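Local coordinates for ganglioside-induced differentiation-associated protein 2 (Homo sapiens, PDB 4UML), which is of unsettled function but carries an N-terminal macro domain, a fold that in many relatives binds ADP-ribose, ahead of a SEC14-like region, at residues A[63-75]-A[84-96]. Residues are numbered along the deposited sequence; the frame is centred on the assembly and turned at random.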
ATOM      1  N   ASP A  63      -6.690  -7.608  -7.076  1.00 27.94           N
ATOM      2  CA  ASP A  63      -6.307  -8.205  -5.799  1.00 31.02           C
ATOM      3  C   ASP A  63      -4.793  -8.057  -5.626  1.00 28.01           C
ATOM      4  O   ASP A  63      -4.033  -8.612  -6.399  1.00 26.13           O
ATOM      5  CB  ASP A  63      -6.699  -9.682  -5.803  1.00 31.57           C
ATOM      6  CG  ASP A  63      -6.529 -10.364  -4.457  1.00 36.69           C
ATOM      7  OD1 ASP A  63      -5.754  -9.887  -3.577  1.00 34.66           O
ATOM      8  OD2 ASP A  63      -7.200 -11.417  -4.267  1.00 43.18           O
ATOM      9  N   VAL A  64      -4.378  -7.291  -4.619  1.00 25.41           N
ATOM     10  CA  VAL A  64      -2.967  -7.023  -4.376  1.00 23.84           C
ATOM     11  C   VAL A  64      -2.120  -8.311  -4.302  1.00 25.21           C
ATOM     12  O   VAL A  64      -0.960  -8.306  -4.699  1.00 22.86           O
ATOM     13  CB  VAL A  64      -2.783  -6.167  -3.109  1.00 25.19           C
ATOM     14  CG1 VAL A  64      -2.954  -7.009  -1.853  1.00 25.79           C
ATOM     15  CG2 VAL A  64      -1.414  -5.505  -3.114  1.00 24.76           C
ATOM     16  N   ALA A  65      -2.700  -9.402  -3.813  1.00 22.45           N
ATOM     17  CA  ALA A  65      -1.993 -10.644  -3.662  1.00 25.82           C
ATOM     18  C   ALA A  65      -1.463 -11.240  -4.967  1.00 25.71           C
ATOM     19  O   ALA A  65      -0.578 -12.086  -4.934  1.00 26.74           O
ATOM     20  CB  ALA A  65      -2.852 -11.659  -2.923  1.00 26.11           C
ATOM     21  N   LEU A  66      -1.975 -10.768  -6.094  1.00 27.18           N
ATOM     22  CA  LEU A  66      -1.560 -11.284  -7.399  1.00 27.50           C
ATOM     23  C   LEU A  66      -0.335 -10.591  -7.941  1.00 27.97           C
ATOM     24  O   LEU A  66       0.226 -11.037  -8.932  1.00 28.87           O
ATOM     25  CB  LEU A  66      -2.685 -11.098  -8.394  1.00 28.65           C
ATOM     26  CG  LEU A  66      -3.964 -11.888  -8.039  1.00 30.26           C
ATOM     27  CD1 LEU A  66      -5.076 -11.543  -9.010  1.00 32.72           C
ATOM     28  CD2 LEU A  66      -3.658 -13.360  -8.061  1.00 29.81           C
ATOM     29  N   LEU A  67       0.084  -9.505  -7.315  1.00 24.76           N
ATOM     30  CA  LEU A  67       1.106  -8.668  -7.926  1.00 25.25           C
ATOM     31  C   LEU A  67       2.512  -9.195  -7.691  1.00 24.68           C
ATOM     32  O   LEU A  67       2.836  -9.636  -6.602  1.00 24.26           O
ATOM     33  CB  LEU A  67       0.986  -7.232  -7.404  1.00 26.10           C
ATOM     34  CG  LEU A  67      -0.247  -6.433  -7.817  1.00 27.58           C
ATOM     35  CD1 LEU A  67      -0.307  -5.155  -6.987  1.00 27.72           C
ATOM     36  CD2 LEU A  67      -0.226  -6.128  -9.309  1.00 27.99           C
ATOM     37  N   ASN A  68       3.362  -9.134  -8.715  1.00 23.52           N
ATOM     38  CA  ASN A  68       4.774  -9.493  -8.564  1.00 24.84           C
ATOM     39  C   ASN A  68       5.668  -8.298  -8.175  1.00 25.69           C
ATOM     40  O   ASN A  68       6.825  -8.261  -8.529  1.00 27.67           O
ATOM     41  CB  ASN A  68       5.295 -10.172  -9.842  1.00 25.88           C
ATOM     42  CG  ASN A  68       5.388  -9.210 -11.006  1.00 29.10           C
ATOM     43  OD1 ASN A  68       4.725  -8.166 -11.005  1.00 26.05           O
ATOM     44  ND2 ASN A  68       6.228  -9.532 -11.995  1.00 28.77           N
ATOM     45  N   CYS A  69       5.146  -7.340  -7.423  1.00 24.41           N
ATOM     46  CA  CYS A  69       5.975  -6.317  -6.818  1.00 26.30           C
ATOM     47  C   CYS A  69       6.979  -6.958  -5.862  1.00 26.87           C
ATOM     48  O   CYS A  69       6.755  -8.083  -5.375  1.00 27.33           O
ATOM     49  CB  CYS A  69       5.086  -5.314  -6.072  1.00 27.48           C
ATOM     50  SG  CYS A  69       3.952  -4.393  -7.143  1.00 30.83           S
ATOM     51  N   THR A  70       8.050  -6.236  -5.536  1.00 26.87           N
ATOM     52  CA  THR A  70       9.062  -6.732  -4.599  1.00 25.63           C
ATOM     53  C   THR A  70       8.385  -7.094  -3.271  1.00 26.69           C
ATOM     54  O   THR A  70       8.668  -8.166  -2.691  1.00 25.42           O
ATOM     55  CB  THR A  70      10.189  -5.705  -4.358  1.00 27.51           C
ATOM     56  OG1 THR A  70      10.616  -5.187  -5.633  1.00 26.67           O
ATOM     57  CG2 THR A  70      11.387  -6.360  -3.603  1.00 28.02           C
ATOM     58  N   ALA A  71       7.518  -6.193  -2.800  1.00 22.73           N
ATOM     59  CA  ALA A  71       6.674  -6.406  -1.642  1.00 22.19           C
ATOM     60  C   ALA A  71       5.229  -5.999  -1.924  1.00 20.28           C
ATOM     61  O   ALA A  71       4.951  -5.020  -2.640  1.00 22.19           O
ATOM     62  CB  ALA A  71       7.194  -5.617  -0.450  1.00 22.84           C
ATOM     63  N   ILE A  72       4.313  -6.769  -1.373  1.00 21.39           N
ATOM     64  CA  ILE A  72       2.925  -6.366  -1.261  1.00 22.52           C
ATOM     65  C   ILE A  72       2.622  -6.134   0.212  1.00 20.51           C
ATOM     66  O   ILE A  72       3.319  -6.645   1.112  1.00 21.71           O
ATOM     67  CB  ILE A  72       1.930  -7.340  -1.925  1.00 23.87           C
ATOM     68  CG1 ILE A  72       1.972  -8.723  -1.260  1.00 26.15           C
ATOM     69  CG2 ILE A  72       2.170  -7.438  -3.412  1.00 26.52           C
ATOM     70  CD1 ILE A  72       0.613  -9.325  -1.207  1.00 29.64           C
ATOM     71  N   VAL A  73       1.600  -5.328   0.442  1.00 19.92           N
ATOM     72  CA  VAL A  73       1.234  -4.881   1.761  1.00 19.60           C
ATOM     73  C   VAL A  73      -0.064  -5.554   2.255  1.00 21.19           C
ATOM     74  O   VAL A  73      -1.064  -5.582   1.566  1.00 21.81           O
ATOM     75  CB  VAL A  73       1.046  -3.368   1.773  1.00 19.78           C
ATOM     76  CG1 VAL A  73       0.618  -2.895   3.160  1.00 20.95           C
ATOM     77  CG2 VAL A  73       2.309  -2.639   1.321  1.00 20.26           C
ATOM     78  N   ASN A  74       0.024  -6.128   3.442  1.00 21.62           N
ATOM     79  CA  ASN A  74      -1.074  -6.731   4.148  1.00 23.99           C
ATOM     80  C   ASN A  74      -1.467  -5.755   5.247  1.00 26.22           C
ATOM     81  O   ASN A  74      -0.618  -5.062   5.819  1.00 26.16           O
ATOM     82  CB  ASN A  74      -0.660  -8.069   4.745  1.00 24.05           C
ATOM     83  CG  ASN A  74      -1.812  -8.740   5.519  1.00 25.95           C
ATOM     84  OD1 ASN A  74      -2.945  -8.664   5.110  1.00 26.78           O
ATOM     85  ND2 ASN A  74      -1.509  -9.327   6.660  1.00 27.50           N
ATOM     86  N   THR A  75      -2.767  -5.606   5.438  1.00 25.33           N
ATOM     87  CA  THR A  75      -3.309  -4.766   6.495  1.00 25.79           C
ATOM     88  C   THR A  75      -4.028  -5.659   7.497  1.00 29.20           C
ATOM     89  O   THR A  75      -4.776  -6.572   7.091  1.00 28.57           O
ATOM     90  CB  THR A  75      -4.169  -3.620   5.950  1.00 26.08           C
ATOM     91  OG1 THR A  75      -4.399  -2.671   6.988  1.00 26.22           O
ATOM     92  CG2 THR A  75      -5.506  -4.087   5.351  1.00 29.30           C
ATOM     93  N   ASN A  84      -9.894 -10.025   6.962  1.00 35.27           N
ATOM     94  CA  ASN A  84     -10.450  -9.006   6.063  1.00 31.89           C
ATOM     95  C   ASN A  84     -10.133  -9.426   4.635  1.00 31.31           C
ATOM     96  O   ASN A  84      -9.306 -10.295   4.419  1.00 33.92           O
ATOM     97  CB  ASN A  84      -9.907  -7.592   6.423  1.00 32.92           C
ATOM     98  CG  ASN A  84      -8.435  -7.407   6.064  1.00 29.77           C
ATOM     99  OD1 ASN A  84      -8.086  -7.404   4.890  1.00 32.49           O
ATOM    100  ND2 ASN A  84      -7.574  -7.292   7.064  1.00 29.76           N
ATOM    101  N   PRO A  85     -10.805  -8.851   3.656  1.00 32.58           N
ATOM    102  CA  PRO A  85     -10.643  -9.305   2.284  1.00 33.81           C
ATOM    103  C   PRO A  85      -9.176  -9.313   1.778  1.00 35.11           C
ATOM    104  O   PRO A  85      -8.776 -10.188   1.001  1.00 34.36           O
ATOM    105  CB  PRO A  85     -11.448  -8.281   1.499  1.00 34.66           C
ATOM    106  CG  PRO A  85     -12.434  -7.734   2.462  1.00 36.21           C
ATOM    107  CD  PRO A  85     -11.711  -7.692   3.755  1.00 36.35           C
ATOM    108  N   VAL A  86      -8.381  -8.338   2.214  1.00 30.44           N
ATOM    109  CA  VAL A  86      -6.994  -8.255   1.785  1.00 29.63           C
ATOM    110  C   VAL A  86      -6.216  -9.425   2.349  1.00 28.75           C
ATOM    111  O   VAL A  86      -5.635 -10.226   1.583  1.00 27.52           O
ATOM    112  CB  VAL A  86      -6.367  -6.888   2.177  1.00 28.89           C
ATOM    113  CG1 VAL A  86      -4.853  -6.932   2.041  1.00 28.94           C
ATOM    114  CG2 VAL A  86      -6.956  -5.801   1.311  1.00 28.97           C
ATOM    115  N   SER A  87      -6.254  -9.570   3.681  1.00 29.60           N
ATOM    116  CA  SER A  87      -5.557 -10.626   4.382  1.00 30.42           C
ATOM    117  C   SER A  87      -6.004 -12.017   3.969  1.00 32.20           C
ATOM    118  O   SER A  87      -5.206 -12.953   3.990  1.00 31.61           O
ATOM    119  CB  SER A  87      -5.761 -10.512   5.891  1.00 31.99           C
ATOM    120  OG  SER A  87      -5.107  -9.365   6.403  1.00 34.12           O
ATOM    121  N   GLU A  88      -7.282 -12.160   3.666  1.00 34.89           N
ATOM    122  CA  GLU A  88      -7.798 -13.463   3.243  1.00 39.14           C
ATOM    123  C   GLU A  88      -7.082 -13.947   1.971  1.00 36.37           C
ATOM    124  O   GLU A  88      -6.636 -15.087   1.905  1.00 33.70           O
ATOM    125  CB  GLU A  88      -9.304 -13.402   3.006  1.00 44.16           C
ATOM    126  CG  GLU A  88     -10.131 -13.381   4.281  1.00 56.65           C
ATOM    127  CD  GLU A  88     -11.626 -13.343   3.990  1.00 67.90           C
ATOM    128  OE1 GLU A  88     -12.147 -14.375   3.495  1.00 75.86           O
ATOM    129  OE2 GLU A  88     -12.276 -12.289   4.251  1.00 70.09           O
ATOM    130  N   SER A  89      -6.972 -13.085   0.963  1.00 34.75           N
ATOM    131  CA  SER A  89      -6.252 -13.473  -0.277  1.00 36.44           C
ATOM    132  C   SER A  89      -4.796 -13.716  -0.036  1.00 36.22           C
ATOM    133  O   SER A  89      -4.244 -14.709  -0.504  1.00 33.48           O
ATOM    134  CB  SER A  89      -6.345 -12.394  -1.329  1.00 38.88           C
ATOM    135  OG  SER A  89      -7.686 -12.057  -1.482  1.00 42.08           O
ATOM    136  N   ILE A  90      -4.161 -12.760   0.643  1.00 30.27           N
ATOM    137  CA  ILE A  90      -2.760 -12.848   0.883  1.00 29.63           C
ATOM    138  C   ILE A  90      -2.442 -14.160   1.623  1.00 32.35           C
ATOM    139  O   ILE A  90      -1.537 -14.882   1.221  1.00 28.41           O
ATOM    140  CB  ILE A  90      -2.242 -11.626   1.671  1.00 28.26           C
ATOM    141  CG1 ILE A  90      -2.310 -10.333   0.824  1.00 29.36           C
ATOM    142  CG2 ILE A  90      -0.860 -11.899   2.162  1.00 29.83           C
ATOM    143  CD1 ILE A  90      -1.753  -9.077   1.514  1.00 28.39           C
ATOM    144  N   PHE A  91      -3.148 -14.479   2.710  1.00 33.16           N
ATOM    145  CA  PHE A  91      -2.800 -15.715   3.468  1.00 35.87           C
ATOM    146  C   PHE A  91      -3.033 -16.995   2.650  1.00 36.88           C
ATOM    147  O   PHE A  91      -2.244 -17.948   2.675  1.00 35.04           O
ATOM    148  CB  PHE A  91      -3.609 -15.824   4.776  1.00 39.50           C
ATOM    149  CG  PHE A  91      -3.202 -14.854   5.845  1.00 41.16           C
ATOM    150  CD1 PHE A  91      -2.027 -14.123   5.768  1.00 48.28           C
ATOM    151  CD2 PHE A  91      -3.989 -14.704   6.959  1.00 46.35           C
ATOM    152  CE1 PHE A  91      -1.666 -13.249   6.780  1.00 50.20           C
ATOM    153  CE2 PHE A  91      -3.634 -13.833   7.974  1.00 47.58           C
ATOM    154  CZ  PHE A  91      -2.469 -13.113   7.891  1.00 48.03           C
ATOM    155  N   MET A  92      -4.112 -17.005   1.902  1.00 33.56           N
ATOM    156  CA  MET A  92      -4.398 -18.135   1.086  1.00 39.37           C
ATOM    157  C   MET A  92      -3.287 -18.339   0.050  1.00 40.52           C
ATOM    158  O   MET A  92      -2.804 -19.460  -0.146  1.00 39.75           O
ATOM    159  CB  MET A  92      -5.721 -17.907   0.384  1.00 41.39           C
ATOM    160  CG  MET A  92      -5.957 -18.930  -0.699  1.00 53.20           C
ATOM    161  SD  MET A  92      -7.643 -18.845  -1.287  1.00 62.19           S
ATOM    162  CE  MET A  92      -8.488 -19.601   0.104  1.00 56.89           C
ATOM    163  N   LEU A  93      -2.863 -17.263  -0.613  1.00 38.62           N
ATOM    164  CA  LEU A  93      -1.886 -17.417  -1.708  1.00 34.19           C
ATOM    165  C   LEU A  93      -0.473 -17.597  -1.229  1.00 35.80           C
ATOM    166  O   LEU A  93       0.319 -18.285  -1.891  1.00 37.96           O
ATOM    167  CB  LEU A  93      -2.016 -16.293  -2.683  1.00 36.82           C
ATOM    168  CG  LEU A  93      -3.349 -16.352  -3.413  1.00 36.75           C
ATOM    169  CD1 LEU A  93      -3.449 -15.163  -4.348  1.00 38.01           C
ATOM    170  CD2 LEU A  93      -3.487 -17.675  -4.173  1.00 39.96           C
ATOM    171  N   ALA A  94      -0.136 -17.040  -0.073  1.00 30.33           N
ATOM    172  CA  ALA A  94       1.169 -17.295   0.482  1.00 33.83           C
ATOM    173  C   ALA A  94       1.338 -18.756   0.941  1.00 30.91           C
ATOM    174  O   ALA A  94       2.426 -19.318   0.817  1.00 32.56           O
ATOM    175  CB  ALA A  94       1.477 -16.336   1.618  1.00 33.27           C
ATOM    176  N   GLY A  95       0.295 -19.342   1.510  1.00 36.08           N
ATOM    177  CA  GLY A  95       0.382 -20.713   2.051  1.00 35.50           C
ATOM    178  C   GLY A  95       0.775 -20.815   3.539  1.00 36.18           C
ATOM    179  O   GLY A  95       1.101 -19.825   4.206  1.00 35.98           O
ATOM    180  N   PRO A  96       0.775 -22.034   4.072  1.00 34.25           N
ATOM    181  CA  PRO A  96       0.941 -22.227   5.514  1.00 34.93           C
ATOM    182  C   PRO A  96       2.317 -21.908   6.050  1.00 32.90           C
ATOM    183  O   PRO A  96       2.445 -21.757   7.261  1.00 33.08           O
ATOM    184  CB  PRO A  96       0.699 -23.744   5.707  1.00 37.48           C
ATOM    185  CG  PRO A  96       0.862 -24.344   4.354  1.00 38.27           C
ATOM    186  CD  PRO A  96       0.442 -23.289   3.372  1.00 37.48           C
TER
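S87 OG gives its proton to N74 OD1 at 2.6 Å, using an in-plane lone pair of the amide oxygen. The N74 side chain runs with CG anti to the backbone N (chi1 180°), which swings the amide out from the strand so that OD1 reaches the first turn of helix 85-94; its ND2 is hydrogen-bonded to H128 on the adjacent strand, and F91 comes across it at about a right angle, CE1 3.9 Å from ND2, with ring and amide planes 62° apart. N84 then works in two directions. Its ND2 donates to T75 O at 2.9 Å from above the carbonyl plane and also bonds D82, while OD1 caps helix 85-94, accepting from S87 N at 3.1 Å and weakly from V86 N. Ahead of the strand, D63 OD1 accepts from A65 N in an Asx turn, and OD2 lies 2.9 Å from S89 OG, whose proton could go instead to P85 O. Between these polar groups the packing is aliphatic. I90 CD1 meets I72 CD1 tip to tip at 3.6 Å and also touches N74 CB, while A65 CB sits against I90 CG1 and, at 3.8 Å, L93 CD1. V86 CG1 comes near V73 O and T75 N, two buried backbone atoms for which the model offers no hydrogen-bonding partner. N84 and S87 thus bind the helix start to strand 71-75, and N74 extends that link to strand 125-129.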